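Local coordinates for protein oxidoreductase, NAD-binding (Acidithiobacillus ferrooxidans, PDB 7BVJ) that oxidises the 3-hydroxyl of UDP-N-acetylglucosamine to a ketone with NAD(+), a step in making the 2,3-diamino-2,3-dideoxyglucose of lipid A, at residues A[3-8]-A[60-65]; A[136-141]-A[225-230]; A[242-247]-A[257-262]. All blocks are in the same frame, centred on the assembly; numbering follows the deposited sequence. Where two conformers were deposited one is given.

How the contacts relate
Contact 1 lies in the NAD-binding Rossmann domain. Contacts 2 and 3 share the large mixed sheet on the opposite side of the chain's centre. Contact 1 is about 26 Å from contact 2 and about 28 Å from contact 3, nearest atom to nearest atom. Val8 of contact 1 has its side chain about 8 Å from the bound NAD. Contacts 2 and 3 touch, because strands 229-234 and 239-245 are neighbours in the sheet. Asp228 OD1 and Arg245 NH1 form a 2.7 Å salt bridge. Tyr230 O and Tyr243 N are 2.8 Å apart, a probable hydrogen bond. The disulfonate F8U is hydrogen-bonded to Tyr230 and about 4 Å from the Tyr243 side chain.

Contact 1: residues A[3-8]-A[60-65]; sequences HMRTGV and EVDAVS
Arg5 and Asp62 form a salt bridge at the start of two neighbouring parallel strands, 5-9 and 63-66, in the central sheet of the Rossmann fold. The arginine grips the carboxylate side-on. Its NE is 3.2 Å from Asp62 OD2, and its NH2 is 2.8 Å from Asp62 OD1. The grip is not flat. The guanidinium and carboxylate planes stand 72° apart, and both nitrogens approach from above the carboxylate plane. Asp62 OD2 also accepts from the backbone N of Arg5 at 3.0 Å, through its anti lone pair. One aspartate therefore ties down both the main chain and the side chain of Arg5. The arginine CG lies beside its own backbone N (chi1 -71°), and a bend at chi3 folds the guanidinium back over the Val61-Asp62 peptide. Val61 C sits 4.1 Å above the guanidinium plane.

Arg5 O accepts from both Asp62 N and Ala63 N. The parallel ladder then runs on through Gly7 N to Ala63 O and Ser65 N to Gly7 O. Thr6, Val8, Ala63 and Ser65 point to one face of the sheet. Val8 packs there on helix 13-25. Thr6 OG1 is hydrogen-bonded to Ser26, and Ser65 OG to Tyr22 and His18. Met4 lays its SD against Asp62 CB at 3.8 Å and also touches helix 268-282.

Val64 points to the other face, beside Gly7, which has no side chain. Val61 lends a branch here as well. With chi1 at -58°, its CG1 is turned opposite its carbonyl carbon and rests 3.4 Å from Thr6 O.

Contact 2: residues A[136-141]-A[225-230]; sequences APRYLE and FWQDRY. With F8U ((2R,3R)-2,3-bis(oxidanyl)butane-1,4-disulfonic acid), chain F.
Phe225 O takes two backbone donors from 136-141, Arg138 N at 2.7 Å and Tyr139 N at 3.1 Å. Phe225 N returns a bond to Tyr139 O at 2.8 Å. Tyr139 and Phe225 are thus an antiparallel hydrogen-bonded pair, with Arg138 as the extra residue. Within 225-230, Trp226 N hydrogen-bonds to Arg229 O and closes the tight turn into strand 229-234.

The aromatic contacts lie on two sides of this backbone. Tyr139 CG stands opposite its own backbone N (chi1 177°), which brings the ring alongside Phe225, both side chains pointing the same way. Their rings are oblique, with planes at 40° and centroids 5.4 Å apart. The closest carbons are Tyr139 CD2 and Phe225 CD2, at 3.3 Å, with the phenylalanine carbon at the tyrosine ring edge. Trp226 instead lies alongside Pro137. Pro137 CA sits over the indole face in a CH-pi contact, 3.7 Å from the centroid of the five-membered ring. Trp226 NE1 is hydrogen-bonded to Gly135 O, which fixes how the indole is turned.

Polar side chains add little across the segments. Arg138 NH2 and Gln227 OE1 are 3.6 Å apart, with guanidinium and amide planes at 50°. Further along, Tyr230 OH donates to F8U O07 at 2.8 Å, in the plane of its ring. Ser232 OG is also hydrogen-bonded to this ligand.

Two residues, Arg138 and Tyr139, facing the single residue Phe225 make a classic beta bulge, here where strand 139-147 begins in the mixed sheet.

Contact 3: residues A[242-247]-A[257-262]; sequences IYHRGA and RDEAVD
Arg257 O takes one hydrogen bond and one weaker CA-H...O contact from 242-247. His244 N donates to it at 3.0 Å, and Tyr243 CA makes the CA-H...O contact with it at 3.1 Å. Arg257 N gives back a nearly straight bond to His244 O at 2.8 Å. Two residues along, Ile242 and Glu259 exchange a second pair of backbone bonds. Tyr243 and Asp258 form the non-hydrogen-bonded pair in between. This is the antiparallel ladder of a beta hairpin, strands 239-245 and 256-261, at one edge of the mixed sheet, with 256-261 outermost.

Tyr243 and Asp258 meet on one face of the hairpin. Asp258 CB lies over the tyrosine ring in a CH-pi contact, 3.9 Å from the ring centroid. Asp258 CG is opposite its backbone N (chi1 158°), which swings the carboxylate along the ring. Its OD2 comes 3.0 Å from Tyr243 CE1, with ring and carboxylate planes 47° apart. The same oxygen is hydrogen-bonded to His241. The Tyr243 ring also packs edge-to-face with Tyr230 of neighbouring strand 229-234.

Ile242 and Val261 meet on the opposite face, where Ile242 CD1 touches Val261 CG2 at 3.8 Å. Both also pack on Tyr128 of helix 124-132. At the turn end, Arg257 bends at chi2 and chi3 and curls its aliphatic part against Gly246 and Ala247. Its CD lies 4.0 Å from Ala247 CB.

The four hydrogen bonds between the segments are all backbone to backbone. The hairpin pairing thus rests on the main chain, while the side chains add ring, methylene and methyl packing.

Contact 1: residues A[3-8]-A[60-65]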
loop_
_atom_site.group_PDB
_atom_site.type_symbol
_atom_site.label_atom_id
_atom_site.label_comp_id
_atom_site.label_asym_id
_atom_site.label_seq_id
_atom_site.Cartn_x
_atom_site.Cartn_y
_atom_site.Cartn_z
ATOM N N HIS A 3 11.501 8.890 -20.156
ATOM C CA HIS A 3 12.249 10.141 -20.185
ATOM C C HIS A 3 11.524 11.106 -19.262
ATOM O O HIS A 3 10.580 11.796 -19.649
ATOM C CB HIS A 3 12.388 10.670 -21.605
ATOM C CG HIS A 3 13.176 9.759 -22.489
ATOM N ND1 HIS A 3 14.466 9.372 -22.193
ATOM C CD2 HIS A 3 12.845 9.120 -23.637
ATOM C CE1 HIS A 3 14.906 8.558 -23.135
ATOM N NE2 HIS A 3 13.940 8.383 -24.019
ATOM N N MET A 4 11.979 11.139 -18.014
ATOM C CA MET A 4 11.329 11.908 -16.970
ATOM C C MET A 4 12.367 12.303 -15.929
ATOM O O MET A 4 13.211 11.484 -15.550
ATOM C CB MET A 4 10.217 11.085 -16.326
ATOM C CG MET A 4 9.468 11.814 -15.260
ATOM S SD MET A 4 7.958 12.468 -15.942
ATOM C CE MET A 4 6.939 11.025 -15.721
ATOM N N ARG A 5 12.297 13.553 -15.463
ATOM C CA ARG A 5 13.147 14.013 -14.371
ATOM C C ARG A 5 12.478 13.676 -13.039
ATOM O O ARG A 5 11.370 14.156 -12.746
ATOM C CB ARG A 5 13.417 15.513 -14.482
ATOM C CG ARG A 5 14.341 15.878 -15.627
ATOM C CD ARG A 5 14.357 17.379 -15.806
ATOM N NE ARG A 5 13.012 17.931 -15.909
ATOM C CZ ARG A 5 12.642 19.098 -15.389
ATOM N NH1 ARG A 5 13.522 19.832 -14.716
ATOM N NH2 ARG A 5 11.397 19.529 -15.534
ATOM N N THR A 6 13.158 12.858 -12.235
ATOM C CA THR A 6 12.569 12.277 -11.039
ATOM C C THR A 6 13.435 12.555 -9.814
ATOM O O THR A 6 14.639 12.812 -9.907
ATOM C CB THR A 6 12.368 10.764 -11.193
ATOM O OG1 THR A 6 13.631 10.133 -11.456
ATOM C CG2 THR A 6 11.395 10.458 -12.331
ATOM N N GLY A 7 12.781 12.519 -8.650
ATOM C CA GLY A 7 13.458 12.691 -7.381
ATOM C C GLY A 7 12.740 11.954 -6.266
ATOM O O GLY A 7 11.608 11.487 -6.418
ATOM N N VAL A 8 13.426 11.839 -5.134
ATOM C CA VAL A 8 12.856 11.259 -3.927
ATOM C C VAL A 8 13.078 12.229 -2.779
ATOM O O VAL A 8 14.193 12.718 -2.573
ATOM C CB VAL A 8 13.445 9.873 -3.593
ATOM C CG1 VAL A 8 12.794 9.308 -2.330
ATOM C CG2 VAL A 8 13.234 8.891 -4.756
ATOM N N GLU A 60 14.269 20.841 -10.225
ATOM C CA GLU A 60 14.963 20.025 -11.213
ATOM C C GLU A 60 14.211 18.751 -11.622
ATOM O O GLU A 60 14.804 17.903 -12.296
ATOM C CB GLU A 60 16.355 19.635 -10.691
ATOM C CG GLU A 60 17.280 20.813 -10.326
ATOM C CD GLU A 60 18.242 21.222 -11.442
ATOM O OE1 GLU A 60 18.132 20.703 -12.575
ATOM O OE2 GLU A 60 19.121 22.075 -11.179
ATOM N N VAL A 61 12.945 18.564 -11.228
ATOM C CA VAL A 61 12.241 17.314 -11.522
ATOM C C VAL A 61 10.815 17.561 -11.982
ATOM O O VAL A 61 10.225 18.618 -11.746
ATOM C CB VAL A 61 12.166 16.349 -10.318
ATOM C CG1 VAL A 61 13.537 15.982 -9.811
ATOM C CG2 VAL A 61 11.291 16.959 -9.222
ATOM N N ASP A 62 10.250 16.515 -12.598
ATOM C CA ASP A 62 8.846 16.414 -12.965
ATOM C C ASP A 62 8.037 15.563 -11.991
ATOM O O ASP A 62 6.857 15.854 -11.769
ATOM C CB ASP A 62 8.705 15.819 -14.376
ATOM C CG ASP A 62 9.560 16.545 -15.414
ATOM O OD1 ASP A 62 9.270 17.727 -15.684
ATOM O OD2 ASP A 62 10.515 15.932 -15.956
ATOM N N ALA A 63 8.623 14.511 -11.417
ATOM C CA ALA A 63 7.894 13.701 -10.447
ATOM C C ALA A 63 8.782 13.342 -9.266
ATOM O O ALA A 63 10.004 13.228 -9.393
ATOM C CB ALA A 63 7.340 12.404 -11.073
ATOM N N VAL A 64 8.155 13.147 -8.112
ATOM C CA VAL A 64 8.883 12.673 -6.947
ATOM C C VAL A 64 8.118 11.547 -6.269
ATOM O O VAL A 64 6.886 11.447 -6.353
ATOM C CB VAL A 64 9.150 13.796 -5.922
ATOM C CG1 VAL A 64 9.968 14.918 -6.543
ATOM C CG2 VAL A 64 7.826 14.310 -5.378
ATOM N N SER A 65 8.874 10.699 -5.583
ATOM C CA SER A 65 8.329 9.902 -4.492
ATOM C C SER A 65 8.538 10.631 -3.162
ATOM O O SER A 65 9.601 11.206 -2.914
ATOM C CB SER A 65 8.980 8.514 -4.448
ATOM O OG SER A 65 8.413 7.650 -5.436
HETATM O O HOH W 1 10.957 21.742 -12.916
#

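Contact 2: residues A[136-141]-A[225-230]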
loop_
_atom_site.group_PDB
_atom_site.type_symbol
_atom_site.label_atom_id
_atom_site.label_comp_id
_atom_site.label_asym_id
_atom_site.label_seq_id
_atom_site.Cartn_x
_atom_site.Cartn_y
_atom_site.Cartn_z
ATOM N N ALA A 136 -16.771 -9.334 -7.528
ATOM C CA ALA A 136 -16.542 -9.017 -6.131
ATOM C C ALA A 136 -16.590 -10.283 -5.280
ATOM O O ALA A 136 -17.591 -11.017 -5.320
ATOM C CB ALA A 136 -17.591 -8.015 -5.634
ATOM N N PRO A 137 -15.549 -10.575 -4.501
ATOM C CA PRO A 137 -15.646 -11.686 -3.548
ATOM C C PRO A 137 -16.765 -11.442 -2.555
ATOM O O PRO A 137 -17.119 -10.299 -2.259
ATOM C CB PRO A 137 -14.283 -11.683 -2.848
ATOM C CG PRO A 137 -13.683 -10.347 -3.165
ATOM C CD PRO A 137 -14.212 -9.958 -4.492
ATOM N N ARG A 138 -17.308 -12.537 -2.034
ATOM C CA ARG A 138 -18.339 -12.461 -1.013
ATOM C C ARG A 138 -17.748 -12.436 0.387
ATOM O O ARG A 138 -18.332 -11.815 1.284
ATOM C CB ARG A 138 -19.308 -13.640 -1.143
ATOM C CG ARG A 138 -19.724 -13.951 -2.577
ATOM C CD ARG A 138 -20.394 -12.749 -3.209
ATOM N NE ARG A 138 -21.292 -13.107 -4.298
ATOM C CZ ARG A 138 -22.027 -12.222 -4.958
ATOM N NH1 ARG A 138 -21.950 -10.934 -4.636
ATOM N NH2 ARG A 138 -22.836 -12.616 -5.931
ATOM N N TYR A 139 -16.599 -13.084 0.590
ATOM C CA TYR A 139 -15.933 -13.065 1.890
ATOM C C TYR A 139 -14.420 -13.008 1.707
ATOM O O TYR A 139 -13.875 -13.698 0.844
ATOM C CB TYR A 139 -16.348 -14.308 2.696
ATOM C CG TYR A 139 -15.699 -14.493 4.053
ATOM C CD1 TYR A 139 -15.832 -13.544 5.054
ATOM C CD2 TYR A 139 -14.985 -15.645 4.338
ATOM C CE1 TYR A 139 -15.237 -13.723 6.293
ATOM C CE2 TYR A 139 -14.397 -15.836 5.555
ATOM C CZ TYR A 139 -14.526 -14.876 6.540
ATOM O OH TYR A 139 -13.937 -15.097 7.771
ATOM N N LEU A 140 -13.734 -12.177 2.508
ATOM C CA LEU A 140 -12.268 -12.168 2.540
ATOM C C LEU A 140 -11.778 -12.349 3.979
ATOM O O LEU A 140 -12.295 -11.721 4.907
ATOM C CB LEU A 140 -11.656 -10.870 1.979
ATOM C CG LEU A 140 -12.142 -10.190 0.713
ATOM C CD1 LEU A 140 -13.348 -9.330 1.040
ATOM C CD2 LEU A 140 -11.039 -9.327 0.125
ATOM N N GLU A 141 -10.767 -13.203 4.146
ATOM C CA GLU A 141 -10.168 -13.530 5.430
ATOM C C GLU A 141 -8.665 -13.349 5.273
ATOM O O GLU A 141 -8.054 -14.020 4.442
ATOM C CB GLU A 141 -10.492 -14.974 5.803
ATOM C CG GLU A 141 -10.759 -15.232 7.235
ATOM C CD GLU A 141 -11.302 -16.636 7.461
ATOM O OE1 GLU A 141 -10.712 -17.607 6.936
ATOM O OE2 GLU A 141 -12.324 -16.761 8.165
ATOM N N PHE A 225 -13.346 -15.865 -0.919
ATOM C CA PHE A 225 -14.481 -16.725 -1.218
ATOM C C PHE A 225 -15.453 -15.993 -2.134
ATOM O O PHE A 225 -15.993 -14.935 -1.770
ATOM C CB PHE A 225 -15.205 -17.159 0.063
ATOM C CG PHE A 225 -14.346 -17.919 1.041
ATOM C CD1 PHE A 225 -14.463 -19.298 1.164
ATOM C CD2 PHE A 225 -13.440 -17.251 1.865
ATOM C CE1 PHE A 225 -13.669 -19.995 2.077
ATOM C CE2 PHE A 225 -12.652 -17.945 2.775
ATOM C CZ PHE A 225 -12.768 -19.316 2.875
ATOM N N TRP A 226 -15.671 -16.567 -3.315
ATOM C CA TRP A 226 -16.777 -16.243 -4.200
ATOM C C TRP A 226 -17.813 -17.351 -4.090
ATOM O O TRP A 226 -17.608 -18.362 -3.417
ATOM C CB TRP A 226 -16.312 -16.094 -5.653
ATOM C CG TRP A 226 -15.348 -14.971 -5.918
ATOM C CD1 TRP A 226 -15.652 -13.725 -6.393
ATOM C CD2 TRP A 226 -13.926 -15.002 -5.760
ATOM N NE1 TRP A 226 -14.514 -12.978 -6.520
ATOM C CE2 TRP A 226 -13.437 -13.737 -6.144
ATOM C CE3 TRP A 226 -13.018 -15.971 -5.314
ATOM C CZ2 TRP A 226 -12.078 -13.417 -6.106
ATOM C CZ3 TRP A 226 -11.684 -15.660 -5.281
ATOM C CH2 TRP A 226 -11.214 -14.391 -5.688
ATOM N N GLN A 227 -18.938 -17.166 -4.784
ATOM C CA GLN A 227 -19.995 -18.172 -4.762
ATOM C C GLN A 227 -19.546 -19.505 -5.349
ATOM O O GLN A 227 -20.111 -20.548 -5.005
ATOM C CB GLN A 227 -21.208 -17.651 -5.528
ATOM C CG GLN A 227 -22.507 -18.307 -5.153
ATOM C CD GLN A 227 -23.645 -17.316 -5.110
ATOM O OE1 GLN A 227 -23.425 -16.099 -5.091
ATOM N NE2 GLN A 227 -24.872 -17.825 -5.085
ATOM N N ASP A 228 -18.544 -19.507 -6.226
ATOM C CA ASP A 228 -18.142 -20.746 -6.876
ATOM C C ASP A 228 -16.640 -20.980 -6.858
ATOM O O ASP A 228 -16.172 -21.890 -7.552
ATOM C CB ASP A 228 -18.643 -20.772 -8.322
ATOM C CG ASP A 228 -20.142 -20.908 -8.405
ATOM O OD1 ASP A 228 -20.683 -21.861 -7.790
ATOM O OD2 ASP A 228 -20.774 -20.055 -9.073
ATOM N N ARG A 229 -15.878 -20.207 -6.081
ATOM C CA ARG A 229 -14.424 -20.314 -6.095
ATOM C C ARG A 229 -13.865 -20.042 -4.710
ATOM O O ARG A 229 -14.484 -19.359 -3.889
ATOM C CB ARG A 229 -13.774 -19.335 -7.078
ATOM C CG ARG A 229 -13.660 -19.854 -8.476
ATOM C CD ARG A 229 -13.696 -18.745 -9.502
ATOM N NE ARG A 229 -14.528 -19.119 -10.652
ATOM C CZ ARG A 229 -14.269 -20.132 -11.482
ATOM N NH1 ARG A 229 -13.190 -20.895 -11.314
ATOM N NH2 ARG A 229 -15.099 -20.390 -12.489
ATOM N N TYR A 230 -12.667 -20.567 -4.477
ATOM C CA TYR A 230 -11.902 -20.247 -3.278
ATOM C C TYR A 230 -10.459 -19.985 -3.679
ATOM O O TYR A 230 -9.805 -20.863 -4.241
ATOM C CB TYR A 230 -12.010 -21.387 -2.269
ATOM C CG TYR A 230 -10.926 -21.515 -1.219
ATOM C CD1 TYR A 230 -9.852 -22.378 -1.410
ATOM C CD2 TYR A 230 -11.017 -20.840 -0.007
ATOM C CE1 TYR A 230 -8.874 -22.536 -0.443
ATOM C CE2 TYR A 230 -10.044 -20.993 0.973
ATOM C CZ TYR A 230 -8.974 -21.846 0.752
ATOM O OH TYR A 230 -8.004 -22.011 1.716
HETATM C C01 F8U F . -7.246 -22.029 6.913
HETATM C C02 F8U F . -6.063 -23.005 6.863
HETATM C C03 F8U F . -5.260 -23.135 5.569
HETATM C C04 F8U F . -5.935 -22.716 4.277
HETATM O O06 F8U F . -3.807 -23.979 2.895
HETATM O O07 F8U F . -5.665 -23.484 1.653
HETATM O O08 F8U F . -4.157 -21.744 2.520
HETATM O O09 F8U F . -4.937 -24.469 5.428
HETATM O O10 F8U F . -5.118 -22.590 7.790
HETATM O O12 F8U F . -9.783 -23.237 7.084
HETATM O O13 F8U F . -9.606 -21.670 5.448
HETATM O O14 F8U F . -8.287 -23.725 5.151
HETATM S S05 F8U F . -4.884 -22.963 2.800
HETATM S S11 F8U F . -8.761 -22.702 6.141
#

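Contact 3: residues A[242-247]-A[257-262]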
loop_
_atom_site.group_PDB
_atom_site.type_symbol
_atom_site.label_atom_id
_atom_site.label_comp_id
_atom_site.label_asym_id
_atom_site.label_seq_id
_atom_site.Cartn_x
_atom_site.Cartn_y
_atom_site.Cartn_z
ATOM N N ILE A 242 -6.494 -21.864 -6.443
ATOM C CA ILE A 242 -7.895 -21.589 -6.739
ATOM C C ILE A 242 -8.632 -22.914 -6.790
ATOM O O ILE A 242 -8.277 -23.800 -7.574
ATOM C CB ILE A 242 -8.059 -20.824 -8.059
ATOM C CG1 ILE A 242 -7.263 -19.525 -8.006
ATOM C CG2 ILE A 242 -9.523 -20.548 -8.353
ATOM C CD1 ILE A 242 -7.248 -18.770 -9.326
ATOM N N TYR A 243 -9.653 -23.054 -5.956
ATOM C CA TYR A 243 -10.463 -24.259 -5.913
ATOM C C TYR A 243 -11.799 -23.961 -6.577
ATOM O O TYR A 243 -12.419 -22.929 -6.289
ATOM C CB TYR A 243 -10.691 -24.751 -4.477
ATOM C CG TYR A 243 -9.448 -25.115 -3.669
ATOM C CD1 TYR A 243 -8.168 -24.762 -4.102
ATOM C CD2 TYR A 243 -9.558 -25.800 -2.459
ATOM C CE1 TYR A 243 -7.037 -25.078 -3.361
ATOM C CE2 TYR A 243 -8.426 -26.128 -1.709
ATOM C CZ TYR A 243 -7.167 -25.765 -2.170
ATOM O OH TYR A 243 -6.028 -26.077 -1.454
ATOM N N HIS A 244 -12.229 -24.874 -7.437
ATOM C CA HIS A 244 -13.601 -24.798 -8.000
ATOM C C HIS A 244 -14.216 -26.193 -7.913
ATOM O O HIS A 244 -13.471 -27.153 -7.902
ATOM C CB HIS A 244 -13.649 -24.189 -9.400
ATOM C CG HIS A 244 -12.438 -24.464 -10.209
ATOM N ND1 HIS A 244 -11.594 -23.460 -10.620
ATOM C CD2 HIS A 244 -11.928 -25.620 -10.673
ATOM C CE1 HIS A 244 -10.594 -23.987 -11.282
ATOM N NE2 HIS A 244 -10.786 -25.313 -11.340
ATOM N N ARG A 245 -15.531 -26.283 -8.012
ATOM C CA ARG A 245 -16.198 -27.586 -7.918
ATOM C C ARG A 245 -15.851 -28.451 -9.136
ATOM O O ARG A 245 -16.137 -28.074 -10.279
ATOM C CB ARG A 245 -17.709 -27.399 -7.775
ATOM C CG ARG A 245 -18.078 -26.458 -6.628
ATOM C CD ARG A 245 -19.580 -26.397 -6.355
ATOM N NE ARG A 245 -20.076 -25.016 -6.352
ATOM C CZ ARG A 245 -20.653 -24.420 -5.309
ATOM N NH1 ARG A 245 -21.077 -23.164 -5.408
ATOM N NH2 ARG A 245 -20.813 -25.081 -4.168
ATOM N N GLY A 246 -15.229 -29.611 -8.888
ATOM C CA GLY A 246 -14.491 -30.323 -9.925
ATOM C C GLY A 246 -14.393 -31.841 -9.844
ATOM O O GLY A 246 -15.404 -32.530 -9.665
ATOM N N ALA A 247 -13.173 -32.374 -10.001
ATOM C CA ALA A 247 -12.935 -33.787 -10.297
ATOM C C ALA A 247 -11.897 -34.432 -9.366
ATOM O O ALA A 247 -11.038 -35.201 -9.812
ATOM C CB ALA A 247 -12.515 -33.963 -11.756
ATOM N N ARG A 257 -11.606 -29.176 -7.442
ATOM C CA ARG A 257 -10.334 -29.144 -8.142
ATOM C C ARG A 257 -9.519 -27.968 -7.625
ATOM O O ARG A 257 -10.016 -26.830 -7.569
ATOM C CB ARG A 257 -10.532 -29.018 -9.655
ATOM C CG ARG A 257 -10.852 -30.323 -10.349
ATOM C CD ARG A 257 -10.090 -31.493 -9.734
ATOM N NE ARG A 257 -8.723 -31.608 -10.236
ATOM C CZ ARG A 257 -7.634 -31.480 -9.480
ATOM N NH1 ARG A 257 -7.747 -31.225 -8.176
ATOM N NH2 ARG A 257 -6.433 -31.607 -10.033
ATOM N N ASP A 258 -8.281 -28.259 -7.239
ATOM C CA ASP A 258 -7.331 -27.263 -6.775
ATOM C C ASP A 258 -6.364 -26.974 -7.912
ATOM O O ASP A 258 -5.639 -27.868 -8.355
ATOM C CB ASP A 258 -6.600 -27.765 -5.530
ATOM C CG ASP A 258 -5.281 -27.071 -5.295
ATOM O OD1 ASP A 258 -4.343 -27.744 -4.824
ATOM O OD2 ASP A 258 -5.177 -25.855 -5.561
ATOM N N GLU A 259 -6.381 -25.741 -8.402
ATOM C CA GLU A 259 -5.468 -25.286 -9.440
ATOM C C GLU A 259 -4.402 -24.416 -8.785
ATOM O O GLU A 259 -4.706 -23.352 -8.234
ATOM C CB GLU A 259 -6.208 -24.515 -10.524
ATOM C CG GLU A 259 -5.277 -23.638 -11.334
ATOM C CD GLU A 259 -6.016 -22.722 -12.269
ATOM O OE1 GLU A 259 -5.524 -22.547 -13.404
ATOM O OE2 GLU A 259 -7.086 -22.192 -11.874
ATOM N N ALA A 260 -3.182 -24.928 -8.825
ATOM C CA ALA A 260 -1.987 -24.232 -8.324
ATOM C C ALA A 260 -1.577 -23.238 -9.404
ATOM O O ALA A 260 -1.214 -23.668 -10.465
ATOM C CB ALA A 260 -0.914 -25.239 -8.005
ATOM N N VAL A 261 -1.700 -21.953 -9.125
ATOM C CA VAL A 261 -1.447 -20.902 -10.150
ATOM C C VAL A 261 0.034 -20.575 -10.238
ATOM O O VAL A 261 0.669 -20.246 -9.263
ATOM C CB VAL A 261 -2.305 -19.640 -9.984
ATOM C CG1 VAL A 261 -1.973 -18.600 -11.019
ATOM C CG2 VAL A 261 -3.755 -19.965 -10.071
ATOM N N ASP A 262 0.555 -20.646 -11.456
ATOM C CA ASP A 262 1.986 -20.369 -11.676
ATOM C C ASP A 262 2.230 -18.856 -11.679
ATOM O O ASP A 262 2.020 -18.171 -12.653
ATOM C CB ASP A 262 2.556 -21.159 -12.846
ATOM C CG ASP A 262 2.886 -22.607 -12.549
ATOM O OD1 ASP A 262 3.162 -22.932 -11.390
ATOM O OD2 ASP A 262 2.863 -23.386 -13.494
#